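Local coordinates for protein dipeptidase AC. Metallo peptidase. MEROPS family M19 (Rhodobacter sphaeroides, PDB 3LY0) that probably hydrolyses dipeptides with a pair of zinc ions, and here holds a phosphinate mimic of the dipeptide L-Ala-D-Ala in its active site, at residues A[288-293]-A[332-337]; A[280-285]-A[323-328]; A[183-188]-A[214-219]; A[78-83]-A[177-182]. One frame throughout, in Å; residues are numbered along the deposited sequence.

In the fold
All four contacts lie in one M19 peptidase chain of the TIM-barrel clan. Along the chain, interaction 4 opens first and closes at 177-182, and interaction 3 begins at the very next residue. Interactions 2 and 1 come later, and their segments alternate. These last two share helix 283-296, which meets helix 322-332 in interaction 2 and the turn leading to helix 336-354 in interaction 1. Their centres are about 11 Å apart. Interactions 3 and 4 have centres about 14 Å apart and touch through Thr186. The two pairs stand well apart, with centres about 26 to 31 Å from each other. Interaction 4 reaches the inhibitor pocket through Phe178, while interactions 1 and 2 join outer helices.

Interaction 1: A[288-293]-A[332-337]; sequences HLDHLI and HGYDEP
Asp290 offers one carboxylate oxygen to each of two residues in 332-337. His332 NE2 donates to Asp290 OD2 at 2.7 Å, and Tyr334 OH donates to Asp290 OD1, also at 2.7 Å. The imidazole bond is nearly straight, 170° at the hydrogen. OD2 lies almost in the ring plane of His332, and the donor comes from the syn side of OD2, somewhat out of the carboxylate plane. The phenol hydroxyl approaches OD1 from above the carboxylate plane instead, with OD1 at the edge of the tyrosine ring. Two donors from different directions should hold the carboxylate against rotation. Between His332 and Tyr334, Gly333 leaves the helical path just after helix 322-332, in a Schellman motif. Its positive phi suits glycine, since a CB would collide with His332 O. The turn joins helix 322-332 to helix 336-354, both probably on the outside of the TIM-barrel fold, and Asp335 is the N-cap of the second. The tight part of the contact lies around the phenol. Tyr334 OH sits 3.3 Å from Leu289 CB, and Ile293 CD1 is 3.8 Å from Tyr334 CZ. Leu289 and Ile293 also pack on Val301 of strand 301-303, while Tyr334 touches Met339 and Leu342. The loose side belongs to His332, which is exposed. Its CG is anti to the backbone N (chi1 -168°), which carries the ring across to Asp290 along the solvent-facing margin.

Interaction 2: A[280-285]-A[323-328]; sequences MGWEPV and PALQAA
The indole of Trp282 lies against helix 322-332, with the methyl group of Ala328 over one face. Ala328 CB is 3.5 Å from the centroid of the five-membered ring of Trp282 and only 11° off the ring normal, a CH-pi contact. The six-membered ring extends further along the helix and meets backbone as well as side chains. Trp282 CH2 is 3.6 Å from Leu325 CA, and Trp282 CZ2 is 3.7 Å from Ala324 O. The methyl of Ala324 adds a contact at the same end, with its CB 4.0 Å from Trp282 CZ2. Ala324 and Ala328 are one helical turn apart, and their short side chains let the flat indole come down close to the helix. Segment 280-285 runs into helix 283-296, so the contact joins two outer helices of what is probably a TIM-barrel fold. A second apolar contact backs the first. Leu325 CD1 touches Trp282 CZ3 and Val285 CG1, both at 3.8 Å. In Leu325, chi1 of 168° carries CG out beside the carbonyl carbon, and chi2 of 59° then points CD1 at Trp282 and Val285. Further out, Trp282 touches Ile316, Leu325 packs on Phe265, and Val285 on Leu270 of helix 267-270. On another side of helix 322-332, Gln326 donates through NE2 to Ile7 O and rests on Met339 and Cys343 of helix 336-354.

Interaction 3: A[183-188]-A[214-219]; sequences SPDTGE and NEKGFD
Asn214 turns its amide toward the loop 183-188, with CG between the backbone N and the carbonyl carbon (chi1 69°). ND2 donates to Glu188 O at 2.9 Å. That oxygen lies in the amide plane of Asn214, whereas the donor stands above the carbonyl plane of Glu188. The same amide uses OD1 to accept from Gly217 N at 2.8 Å. With an alanine in place of Asn214, Glu188 O and Gly217 N would probably lose these bonds, and the loop would be less firmly tied to the helix start. Lys216 reaches across Gly187 O and bends at its last torsion (chi4 82°), which brings NZ to Asp185 OD1 at 2.8 Å, a salt bridge on the syn side. A water accepts from Lys216 N and donates to both Asp185 OD1 and Gly187 O. Ser183 OG accepts from Asp185 N, closing an ST turn. Glu215 N donates to Pro184 O at 3.0 Å. The Glu215 chain is extended beside Asp185 CB. Its OE1 takes a water shared with Ser183 OG, and its OE2 pairs with Arg249. The whole is a loop held on the N-terminus of helix 215-224, with Asn214 as its N-cap, just after the zinc ligand His212.

Interaction 4: A[78-83]-A[177-182]; sequences PFELPL and PFRFPG
A small two-stranded antiparallel sheet pairs 79-80 with 179-180 beside the inhibitor pocket, which Phe178 helps to line. Phe79 and Phe180 form the hydrogen-bonded pair. Phe79 N donates to Phe180 O, and Phe180 N returns a bond to Phe79 O, both at 3.0 Å. Leu81 N extends the pairing past the strand with a nearly straight bond to Phe178 O at 2.8 Å. On the face that carries Phe79 and Phe180, Phe180 CB lies over the ring of Phe79, 4.2 Å from its centroid, a CH-pi contact. Phe79 and Leu81 also pack on helix 68-75. The Phe178 ring leads away from 78-83 toward the ligand and the zinc ligand His212. Leu83 CD2 touches Pro177 CA at 3.6 Å. Glu80 and Arg179, the non-hydrogen-bonded pair, run side by side on the other face. Arg179 bends at chi3 (-59°), which lays its guanidinium beside Glu80, the two flat groups almost perpendicular. Arg179 NH2 meets Glu80 OE1 at 2.8 Å in a salt bridge whose hydrogen bond is weak. A methionine in place of Arg179 would probably leave the Glu80 carboxylate without its cationic mate. A water links Arg179 NH2, weakly, to Leu81 O.

Interaction 1: A[288-293]-A[332-337]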
loop_
_atom_site.group_PDB
_atom_site.type_symbol
_atom_site.label_atom_id
_atom_site.label_comp_id
_atom_site.label_asym_id
_atom_site.label_seq_id
_atom_site.Cartn_x
_atom_site.Cartn_y
_atom_site.Cartn_z
ATOM N N HIS A 288 -13.304 -3.404 10.675
ATOM C CA HIS A 288 -11.849 -3.273 10.675
ATOM C C HIS A 288 -11.402 -1.900 11.151
ATOM O O HIS A 288 -10.474 -1.796 11.946
ATOM C CB HIS A 288 -11.282 -3.567 9.292
ATOM C CG HIS A 288 -11.135 -5.026 9.009
ATOM N ND1 HIS A 288 -10.008 -5.746 9.351
ATOM C CD2 HIS A 288 -11.995 -5.910 8.447
ATOM C CE1 HIS A 288 -10.175 -7.008 8.995
ATOM N NE2 HIS A 288 -11.367 -7.131 8.435
ATOM N N LEU A 289 -12.059 -0.851 10.670
ATOM C CA LEU A 289 -11.670 0.498 11.089
ATOM C C LEU A 289 -11.829 0.674 12.588
ATOM O O LEU A 289 -10.938 1.194 13.248
ATOM C CB LEU A 289 -12.441 1.578 10.336
ATOM C CG LEU A 289 -11.983 1.849 8.908
ATOM C CD1 LEU A 289 -12.961 2.792 8.228
ATOM C CD2 LEU A 289 -10.570 2.436 8.888
ATOM N N ASP A 290 -12.949 0.218 13.137
ATOM C CA ASP A 290 -13.147 0.319 14.577
ATOM C C ASP A 290 -12.054 -0.411 15.327
ATOM O O ASP A 290 -11.533 0.086 16.323
ATOM C CB ASP A 290 -14.481 -0.293 14.998
ATOM C CG ASP A 290 -15.671 0.632 14.767
ATOM O OD1 ASP A 290 -15.489 1.834 14.467
ATOM O OD2 ASP A 290 -16.810 0.133 14.900
ATOM N N HIS A 291 -11.724 -1.616 14.875
ATOM C CA HIS A 291 -10.725 -2.411 15.575
ATOM C C HIS A 291 -9.356 -1.744 15.516
ATOM O O HIS A 291 -8.644 -1.670 16.519
ATOM C CB HIS A 291 -10.649 -3.839 15.022
ATOM C CG HIS A 291 -9.852 -4.766 15.881
ATOM N ND1 HIS A 291 -10.427 -5.524 16.879
ATOM C CD2 HIS A 291 -8.529 -5.043 15.912
ATOM C CE1 HIS A 291 -9.489 -6.235 17.481
ATOM N NE2 HIS A 291 -8.329 -5.961 16.913
ATOM N N LEU A 292 -8.994 -1.258 14.334
ATOM C CA LEU A 292 -7.717 -0.572 14.158
ATOM C C LEU A 292 -7.656 0.704 14.990
ATOM O O LEU A 292 -6.671 0.942 15.687
ATOM C CB LEU A 292 -7.466 -0.262 12.682
ATOM C CG LEU A 292 -7.272 -1.490 11.783
ATOM C CD1 LEU A 292 -7.278 -1.073 10.324
ATOM C CD2 LEU A 292 -5.967 -2.194 12.115
ATOM N N ILE A 293 -8.716 1.506 14.930
ATOM C CA ILE A 293 -8.753 2.760 15.669
ATOM C C ILE A 293 -8.683 2.516 17.170
ATOM O O ILE A 293 -7.990 3.220 17.899
ATOM C CB ILE A 293 -9.997 3.591 15.306
ATOM C CG1 ILE A 293 -9.889 4.061 13.852
ATOM C CG2 ILE A 293 -10.127 4.799 16.235
ATOM C CD1 ILE A 293 -11.172 4.587 13.262
ATOM N N HIS A 332 -21.696 5.840 10.726
ATOM C CA HIS A 332 -21.242 4.937 11.769
ATOM C C HIS A 332 -20.904 5.707 13.046
ATOM O O HIS A 332 -20.808 5.127 14.127
ATOM C CB HIS A 332 -20.010 4.179 11.271
ATOM C CG HIS A 332 -19.616 3.028 12.136
ATOM N ND1 HIS A 332 -20.424 1.927 12.319
ATOM C CD2 HIS A 332 -18.484 2.792 12.844
ATOM C CE1 HIS A 332 -19.814 1.068 13.118
ATOM N NE2 HIS A 332 -18.638 1.572 13.452
ATOM N N GLY A 333 -20.697 7.009 12.910
ATOM C CA GLY A 333 -20.499 7.862 14.069
ATOM C C GLY A 333 -19.164 8.576 14.175
ATOM O O GLY A 333 -18.894 9.247 15.174
ATOM N N TYR A 334 -18.315 8.445 13.162
ATOM C CA TYR A 334 -17.034 9.137 13.203
ATOM C C TYR A 334 -17.253 10.632 13.005
ATOM O O TYR A 334 -17.811 11.050 11.993
ATOM C CB TYR A 334 -16.088 8.627 12.113
ATOM C CG TYR A 334 -15.663 7.177 12.230
ATOM C CD1 TYR A 334 -15.942 6.418 13.365
ATOM C CD2 TYR A 334 -14.952 6.575 11.198
ATOM C CE1 TYR A 334 -15.535 5.087 13.451
ATOM C CE2 TYR A 334 -14.552 5.260 11.276
ATOM C CZ TYR A 334 -14.843 4.517 12.394
ATOM O OH TYR A 334 -14.428 3.203 12.441
ATOM N N ASP A 335 -16.810 11.432 13.975
ATOM C CA ASP A 335 -16.951 12.885 13.890
ATOM C C ASP A 335 -15.949 13.499 12.911
ATOM O O ASP A 335 -15.035 12.822 12.429
ATOM C CB ASP A 335 -16.849 13.537 15.277
ATOM C CG ASP A 335 -15.500 13.316 15.936
ATOM O OD1 ASP A 335 -14.469 13.318 15.230
ATOM O OD2 ASP A 335 -15.468 13.152 17.175
ATOM N N GLU A 336 -16.127 14.780 12.611
ATOM C CA GLU A 336 -15.352 15.432 11.563
ATOM C C GLU A 336 -13.845 15.459 11.809
ATOM O O GLU A 336 -13.071 15.236 10.882
ATOM C CB GLU A 336 -15.890 16.840 11.272
ATOM C CG GLU A 336 -17.271 16.835 10.635
ATOM C CD GLU A 336 -17.345 15.963 9.392
ATOM O OE1 GLU A 336 -16.464 16.087 8.516
ATOM O OE2 GLU A 336 -18.292 15.154 9.284
ATOM N N PRO A 337 -13.417 15.763 13.045
ATOM C CA PRO A 337 -11.968 15.747 13.265
ATOM C C PRO A 337 -11.387 14.355 13.021
ATOM O O PRO A 337 -10.302 14.245 12.449
ATOM C CB PRO A 337 -11.833 16.140 14.738
ATOM C CG PRO A 337 -13.059 16.955 15.013
ATOM C CD PRO A 337 -14.148 16.322 14.198
#

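Interaction 2: A[280-285]-A[323-328]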
loop_
_atom_site.group_PDB
_atom_site.type_symbol
_atom_site.label_atom_id
_atom_site.label_comp_id
_atom_site.label_asym_id
_atom_site.label_seq_id
_atom_site.Cartn_x
_atom_site.Cartn_y
_atom_site.Cartn_z
ATOM N N MET A 280 -20.608 -7.351 -0.809
ATOM C CA MET A 280 -20.531 -7.147 0.627
ATOM C C MET A 280 -21.011 -5.734 0.910
ATOM O O MET A 280 -21.126 -4.916 0.000
ATOM C CB MET A 280 -19.088 -7.302 1.115
ATOM C CG MET A 280 -18.096 -6.332 0.444
ATOM S SD MET A 280 -16.353 -6.550 0.939
ATOM C CE MET A 280 -16.323 -5.748 2.529
ATOM N N GLY A 281 -21.278 -5.450 2.179
ATOM C CA GLY A 281 -21.727 -4.129 2.575
ATOM C C GLY A 281 -20.659 -3.358 3.324
ATOM O O GLY A 281 -19.474 -3.709 3.287
ATOM N N TRP A 282 -21.076 -2.300 4.007
ATOM C CA TRP A 282 -20.143 -1.457 4.762
ATOM C C TRP A 282 -19.683 -2.068 6.093
ATOM O O TRP A 282 -18.642 -1.678 6.626
ATOM C CB TRP A 282 -20.753 -0.074 5.020
ATOM C CG TRP A 282 -21.016 0.705 3.785
ATOM C CD1 TRP A 282 -22.235 1.127 3.326
ATOM C CD2 TRP A 282 -20.049 1.164 2.831
ATOM N NE1 TRP A 282 -22.082 1.824 2.156
ATOM C CE2 TRP A 282 -20.751 1.856 1.824
ATOM C CE3 TRP A 282 -18.658 1.053 2.728
ATOM C CZ2 TRP A 282 -20.114 2.436 0.730
ATOM C CZ3 TRP A 282 -18.029 1.635 1.640
ATOM C CH2 TRP A 282 -18.754 2.311 0.658
ATOM N N GLU A 283 -20.457 -2.999 6.648
ATOM C CA GLU A 283 -20.155 -3.534 7.978
ATOM C C GLU A 283 -18.703 -4.001 8.158
ATOM O O GLU A 283 -18.070 -3.676 9.160
ATOM C CB GLU A 283 -21.092 -4.697 8.349
ATOM C CG GLU A 283 -22.580 -4.403 8.436
ATOM C CD GLU A 283 -23.378 -5.661 8.774
ATOM O OE1 GLU A 283 -22.756 -6.743 8.892
ATOM O OE2 GLU A 283 -24.618 -5.580 8.924
ATOM N N PRO A 284 -18.176 -4.794 7.210
ATOM C CA PRO A 284 -16.806 -5.278 7.434
ATOM C C PRO A 284 -15.773 -4.154 7.389
ATOM O O PRO A 284 -14.768 -4.205 8.102
ATOM C CB PRO A 284 -16.581 -6.260 6.271
ATOM C CG PRO A 284 -17.985 -6.675 5.863
ATOM C CD PRO A 284 -18.804 -5.436 6.041
ATOM N N VAL A 285 -16.009 -3.153 6.553
ATOM C CA VAL A 285 -15.103 -2.008 6.475
ATOM C C VAL A 285 -15.047 -1.307 7.834
ATOM O O VAL A 285 -13.974 -1.027 8.360
ATOM C CB VAL A 285 -15.562 -1.016 5.400
ATOM C CG1 VAL A 285 -14.692 0.241 5.414
ATOM C CG2 VAL A 285 -15.536 -1.679 4.015
ATOM N N PRO A 323 -16.347 9.081 -1.784
ATOM C CA PRO A 323 -17.400 9.810 -1.064
ATOM C C PRO A 323 -18.441 8.903 -0.402
ATOM O O PRO A 323 -18.874 9.194 0.717
ATOM C CB PRO A 323 -18.028 10.688 -2.154
ATOM C CG PRO A 323 -16.899 10.930 -3.127
ATOM C CD PRO A 323 -16.143 9.606 -3.147
ATOM N N ALA A 324 -18.842 7.822 -1.067
ATOM C CA ALA A 324 -19.774 6.867 -0.469
ATOM C C ALA A 324 -19.178 6.216 0.780
ATOM O O ALA A 324 -19.873 5.993 1.773
ATOM C CB ALA A 324 -20.181 5.807 -1.480
ATOM N N LEU A 325 -17.887 5.897 0.720
ATOM C CA LEU A 325 -17.201 5.345 1.880
ATOM C C LEU A 325 -17.254 6.331 3.047
ATOM O O LEU A 325 -17.572 5.960 4.186
ATOM C CB LEU A 325 -15.744 5.009 1.519
ATOM C CG LEU A 325 -14.804 4.690 2.686
ATOM C CD1 LEU A 325 -15.291 3.503 3.493
ATOM C CD2 LEU A 325 -13.376 4.434 2.189
ATOM N N GLN A 326 -16.964 7.592 2.751
ATOM C CA GLN A 326 -16.989 8.630 3.780
ATOM C C GLN A 326 -18.377 8.776 4.401
ATOM O O GLN A 326 -18.501 8.939 5.611
ATOM C CB GLN A 326 -16.493 9.959 3.229
ATOM C CG GLN A 326 -15.000 9.960 2.941
ATOM C CD GLN A 326 -14.494 11.316 2.512
ATOM O OE1 GLN A 326 -15.048 12.343 2.895
ATOM N NE2 GLN A 326 -13.431 11.333 1.712
ATOM N N ALA A 327 -19.415 8.687 3.576
ATOM C CA ALA A 327 -20.784 8.748 4.085
ATOM C C ALA A 327 -21.095 7.619 5.068
ATOM O O ALA A 327 -21.760 7.834 6.094
ATOM C CB ALA A 327 -21.779 8.735 2.939
ATOM N N ALA A 328 -20.637 6.407 4.757
ATOM C CA ALA A 328 -20.826 5.274 5.659
ATOM C C ALA A 328 -20.061 5.473 6.964
ATOM O O ALA A 328 -20.548 5.138 8.049
ATOM C CB ALA A 328 -20.412 3.959 4.981
#

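Interaction 3: A[183-188]-A[214-219]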
loop_
_atom_site.group_PDB
_atom_site.type_symbol
_atom_site.label_atom_id
_atom_site.label_comp_id
_atom_site.label_asym_id
_atom_site.label_seq_id
_atom_site.Cartn_x
_atom_site.Cartn_y
_atom_site.Cartn_z
ATOM N N SER A 183 -1.970 -17.737 10.283
ATOM C CA SER A 183 -1.138 -16.797 11.011
ATOM C C SER A 183 -0.165 -16.119 10.050
ATOM O O SER A 183 0.241 -16.717 9.061
ATOM C CB SER A 183 -0.347 -17.562 12.073
ATOM O OG SER A 183 0.778 -16.843 12.540
ATOM N N PRO A 184 0.222 -14.868 10.343
ATOM C CA PRO A 184 1.264 -14.214 9.541
ATOM C C PRO A 184 2.655 -14.806 9.789
ATOM O O PRO A 184 3.608 -14.420 9.121
ATOM C CB PRO A 184 1.241 -12.761 10.030
ATOM C CG PRO A 184 0.082 -12.626 10.918
ATOM C CD PRO A 184 -0.312 -13.993 11.396
ATOM N N ASP A 185 2.782 -15.732 10.735
ATOM C CA ASP A 185 4.083 -16.340 11.024
ATOM C C ASP A 185 4.330 -17.504 10.078
ATOM O O ASP A 185 4.209 -18.672 10.451
ATOM C CB ASP A 185 4.139 -16.790 12.488
ATOM C CG ASP A 185 5.524 -17.223 12.918
ATOM O OD1 ASP A 185 6.485 -17.060 12.138
ATOM O OD2 ASP A 185 5.653 -17.733 14.054
ATOM N N THR A 186 4.697 -17.170 8.846
ATOM C CA THR A 186 4.741 -18.140 7.759
ATOM C C THR A 186 6.143 -18.567 7.340
ATOM O O THR A 186 6.298 -19.467 6.508
ATOM C CB THR A 186 4.011 -17.595 6.528
ATOM O OG1 THR A 186 4.605 -16.343 6.147
ATOM C CG2 THR A 186 2.548 -17.367 6.838
ATOM N N GLY A 187 7.160 -17.922 7.902
ATOM C CA GLY A 187 8.530 -18.247 7.532
ATOM C C GLY A 187 9.625 -17.500 8.269
ATOM O O GLY A 187 9.410 -16.930 9.344
ATOM N N GLU A 188 10.815 -17.495 7.672
ATOM C CA GLU A 188 11.993 -16.931 8.311
ATOM C C GLU A 188 11.996 -15.408 8.315
ATOM O O GLU A 188 11.308 -14.768 7.515
ATOM C CB GLU A 188 13.262 -17.429 7.618
ATOM C CG GLU A 188 13.452 -18.934 7.671
ATOM C CD GLU A 188 14.683 -19.395 6.908
ATOM O OE1 GLU A 188 14.954 -20.615 6.905
ATOM O OE2 GLU A 188 15.382 -18.542 6.312
ATOM N N ASN A 214 6.385 -11.164 6.605
ATOM C CA ASN A 214 5.887 -12.141 7.564
ATOM C C ASN A 214 6.177 -11.707 9.003
ATOM O O ASN A 214 6.802 -10.673 9.250
ATOM C CB ASN A 214 6.396 -13.553 7.241
ATOM C CG ASN A 214 7.896 -13.730 7.474
ATOM O OD1 ASN A 214 8.545 -12.947 8.179
ATOM N ND2 ASN A 214 8.447 -14.797 6.881
ATOM N N GLU A 215 5.689 -12.486 9.959
ATOM C CA GLU A 215 5.722 -12.040 11.345
ATOM C C GLU A 215 7.147 -11.963 11.903
ATOM O O GLU A 215 7.491 -11.044 12.657
ATOM C CB GLU A 215 4.844 -12.936 12.222
ATOM C CG GLU A 215 4.623 -12.363 13.617
ATOM C CD GLU A 215 3.513 -13.047 14.392
ATOM O OE1 GLU A 215 2.783 -13.865 13.812
ATOM O OE2 GLU A 215 3.371 -12.737 15.590
ATOM N N LYS A 216 7.986 -12.920 11.527
ATOM C CA LYS A 216 9.365 -12.885 12.005
ATOM C C LYS A 216 10.100 -11.682 11.428
ATOM O O LYS A 216 10.856 -11.021 12.136
ATOM C CB LYS A 216 10.112 -14.184 11.699
ATOM C CG LYS A 216 9.625 -15.362 12.535
ATOM C CD LYS A 216 10.500 -16.596 12.331
ATOM C CE LYS A 216 9.925 -17.825 13.040
ATOM N NZ LYS A 216 8.859 -18.504 12.244
ATOM N N GLY A 217 9.855 -11.383 10.155
ATOM C CA GLY A 217 10.479 -10.220 9.540
ATOM C C GLY A 217 9.971 -8.947 10.196
ATOM O O GLY A 217 10.734 -8.007 10.448
ATOM N N PHE A 218 8.667 -8.925 10.483
ATOM C CA PHE A 218 8.050 -7.808 11.181
ATOM C C PHE A 218 8.733 -7.586 12.533
ATOM O O PHE A 218 9.077 -6.462 12.894
ATOM C CB PHE A 218 6.553 -8.103 11.361
ATOM C CG PHE A 218 5.810 -7.079 12.179
ATOM C CD1 PHE A 218 5.009 -6.129 11.565
ATOM C CD2 PHE A 218 5.900 -7.082 13.567
ATOM C CE1 PHE A 218 4.306 -5.190 12.327
ATOM C CE2 PHE A 218 5.206 -6.147 14.333
ATOM C CZ PHE A 218 4.418 -5.202 13.715
ATOM N N ASP A 219 8.928 -8.667 13.284
ATOM C CA ASP A 219 9.591 -8.553 14.580
ATOM C C ASP A 219 11.006 -7.980 14.451
ATOM O O ASP A 219 11.444 -7.200 15.294
ATOM C CB ASP A 219 9.638 -9.910 15.287
ATOM C CG ASP A 219 8.279 -10.357 15.802
ATOM O OD1 ASP A 219 7.362 -9.516 15.910
ATOM O OD2 ASP A 219 8.133 -11.557 16.105
HETATM O O HOH W 1 0.731 -15.366 14.890
HETATM O O HOH W 2 7.238 -15.418 10.090
HETATM O O HOH W 3 6.974 -16.323 4.714
#

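Interaction 4: A[78-83]-A[177-182]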
loop_
_atom_site.group_PDB
_atom_site.type_symbol
_atom_site.label_atom_id
_atom_site.label_comp_id
_atom_site.label_asym_id
_atom_site.label_seq_id
_atom_site.Cartn_x
_atom_site.Cartn_y
_atom_site.Cartn_z
ATOM N N PRO A 78 -11.305 -22.335 2.455
ATOM C CA PRO A 78 -9.897 -22.053 2.767
ATOM C C PRO A 78 -9.000 -22.184 1.544
ATOM O O PRO A 78 -9.273 -23.001 0.660
ATOM C CB PRO A 78 -9.524 -23.149 3.772
ATOM C CG PRO A 78 -10.800 -23.881 4.093
ATOM C CD PRO A 78 -11.745 -23.637 2.983
ATOM N N PHE A 79 -7.932 -21.393 1.501
ATOM C CA PHE A 79 -6.971 -21.487 0.415
ATOM C C PHE A 79 -5.557 -21.161 0.882
ATOM O O PHE A 79 -5.354 -20.544 1.937
ATOM C CB PHE A 79 -7.361 -20.560 -0.742
ATOM C CG PHE A 79 -7.334 -19.097 -0.384
ATOM C CD1 PHE A 79 -6.130 -18.402 -0.319
ATOM C CD2 PHE A 79 -8.510 -18.419 -0.119
ATOM C CE1 PHE A 79 -6.105 -17.043 0.008
ATOM C CE2 PHE A 79 -8.495 -17.066 0.210
ATOM C CZ PHE A 79 -7.289 -16.377 0.268
ATOM N N GLU A 80 -4.587 -21.574 0.073
ATOM C CA GLU A 80 -3.171 -21.316 0.294
ATOM C C GLU A 80 -2.545 -21.209 -1.080
ATOM O O GLU A 80 -2.547 -22.181 -1.829
ATOM C CB GLU A 80 -2.497 -22.498 0.981
ATOM C CG GLU A 80 -2.867 -22.775 2.417
ATOM C CD GLU A 80 -1.903 -23.773 3.034
ATOM O OE1 GLU A 80 -0.681 -23.592 2.868
ATOM O OE2 GLU A 80 -2.358 -24.747 3.668
ATOM N N LEU A 81 -2.011 -20.045 -1.421
ATOM C CA LEU A 81 -1.335 -19.883 -2.697
ATOM C C LEU A 81 0.154 -20.125 -2.528
ATOM O O LEU A 81 0.741 -19.725 -1.530
ATOM C CB LEU A 81 -1.570 -18.487 -3.270
ATOM C CG LEU A 81 -2.878 -18.264 -4.034
ATOM C CD1 LEU A 81 -4.087 -18.756 -3.243
ATOM C CD2 LEU A 81 -3.024 -16.792 -4.460
ATOM N N PRO A 82 0.770 -20.803 -3.504
ATOM C CA PRO A 82 2.207 -21.074 -3.463
ATOM C C PRO A 82 3.001 -19.778 -3.593
ATOM O O PRO A 82 2.547 -18.864 -4.276
ATOM C CB PRO A 82 2.433 -21.931 -4.715
ATOM C CG PRO A 82 1.081 -22.463 -5.083
ATOM C CD PRO A 82 0.134 -21.374 -4.701
ATOM N N LEU A 83 4.160 -19.698 -2.952
ATOM C CA LEU A 83 5.048 -18.548 -3.148
ATOM C C LEU A 83 5.773 -18.690 -4.480
ATOM O O LEU A 83 6.254 -19.775 -4.812
ATOM C CB LEU A 83 6.075 -18.467 -2.020
ATOM C CG LEU A 83 5.540 -18.076 -0.642
ATOM C CD1 LEU A 83 6.556 -18.413 0.456
ATOM C CD2 LEU A 83 5.170 -16.591 -0.620
ATOM N N PRO A 177 2.811 -15.961 2.202
ATOM C CA PRO A 177 1.970 -16.442 1.111
ATOM C C PRO A 177 0.544 -15.983 1.355
ATOM O O PRO A 177 0.190 -15.697 2.508
ATOM C CB PRO A 177 2.050 -17.963 1.266
ATOM C CG PRO A 177 2.273 -18.156 2.741
ATOM C CD PRO A 177 3.186 -17.035 3.140
ATOM N N PHE A 178 -0.263 -15.899 0.306
ATOM C CA PHE A 178 -1.679 -15.591 0.474
ATOM C C PHE A 178 -2.408 -16.830 0.954
ATOM O O PHE A 178 -2.468 -17.833 0.242
ATOM C CB PHE A 178 -2.281 -15.114 -0.841
ATOM C CG PHE A 178 -1.675 -13.850 -1.345
ATOM C CD1 PHE A 178 -2.036 -12.629 -0.791
ATOM C CD2 PHE A 178 -0.726 -13.876 -2.354
ATOM C CE1 PHE A 178 -1.468 -11.456 -1.243
ATOM C CE2 PHE A 178 -0.158 -12.706 -2.814
ATOM C CZ PHE A 178 -0.528 -11.492 -2.257
ATOM N N ARG A 179 -2.957 -16.763 2.163
ATOM C CA ARG A 179 -3.633 -17.912 2.748
ATOM C C ARG A 179 -4.771 -17.446 3.643
ATOM O O ARG A 179 -4.694 -16.390 4.262
ATOM C CB ARG A 179 -2.622 -18.727 3.555
ATOM C CG ARG A 179 -3.187 -19.799 4.450
ATOM C CD ARG A 179 -2.052 -20.435 5.242
ATOM N NE ARG A 179 -1.052 -21.007 4.346
ATOM C CZ ARG A 179 0.267 -20.926 4.509
ATOM N NH1 ARG A 179 0.792 -20.301 5.556
ATOM N NH2 ARG A 179 1.071 -21.492 3.625
ATOM N N PHE A 180 -5.837 -18.235 3.711
ATOM C CA PHE A 180 -6.912 -17.976 4.663
ATOM C C PHE A 180 -7.549 -19.301 5.059
ATOM O O PHE A 180 -7.895 -20.085 4.184
ATOM C CB PHE A 180 -7.997 -17.085 4.061
ATOM C CG PHE A 180 -9.077 -16.714 5.046
ATOM C CD1 PHE A 180 -9.008 -15.516 5.745
ATOM C CD2 PHE A 180 -10.134 -17.578 5.303
ATOM C CE1 PHE A 180 -9.980 -15.179 6.661
ATOM C CE2 PHE A 180 -11.119 -17.251 6.228
ATOM C CZ PHE A 180 -11.045 -16.046 6.911
ATOM N N PRO A 181 -7.705 -19.554 6.368
ATOM C CA PRO A 181 -7.207 -18.717 7.459
ATOM C C PRO A 181 -5.756 -19.083 7.753
ATOM O O PRO A 181 -5.315 -20.185 7.417
ATOM C CB PRO A 181 -8.100 -19.133 8.631
ATOM C CG PRO A 181 -8.339 -20.572 8.374
ATOM C CD PRO A 181 -8.533 -20.669 6.881
ATOM N N GLY A 182 -5.005 -18.172 8.353
ATOM C CA GLY A 182 -3.661 -18.504 8.765
ATOM C C GLY A 182 -2.961 -17.371 9.479
ATOM O O GLY A 182 -3.308 -16.205 9.307
HETATM O O HOH W 4 1.189 -16.771 -1.962
HETATM O O HOH W 5 0.957 -21.358 0.733
#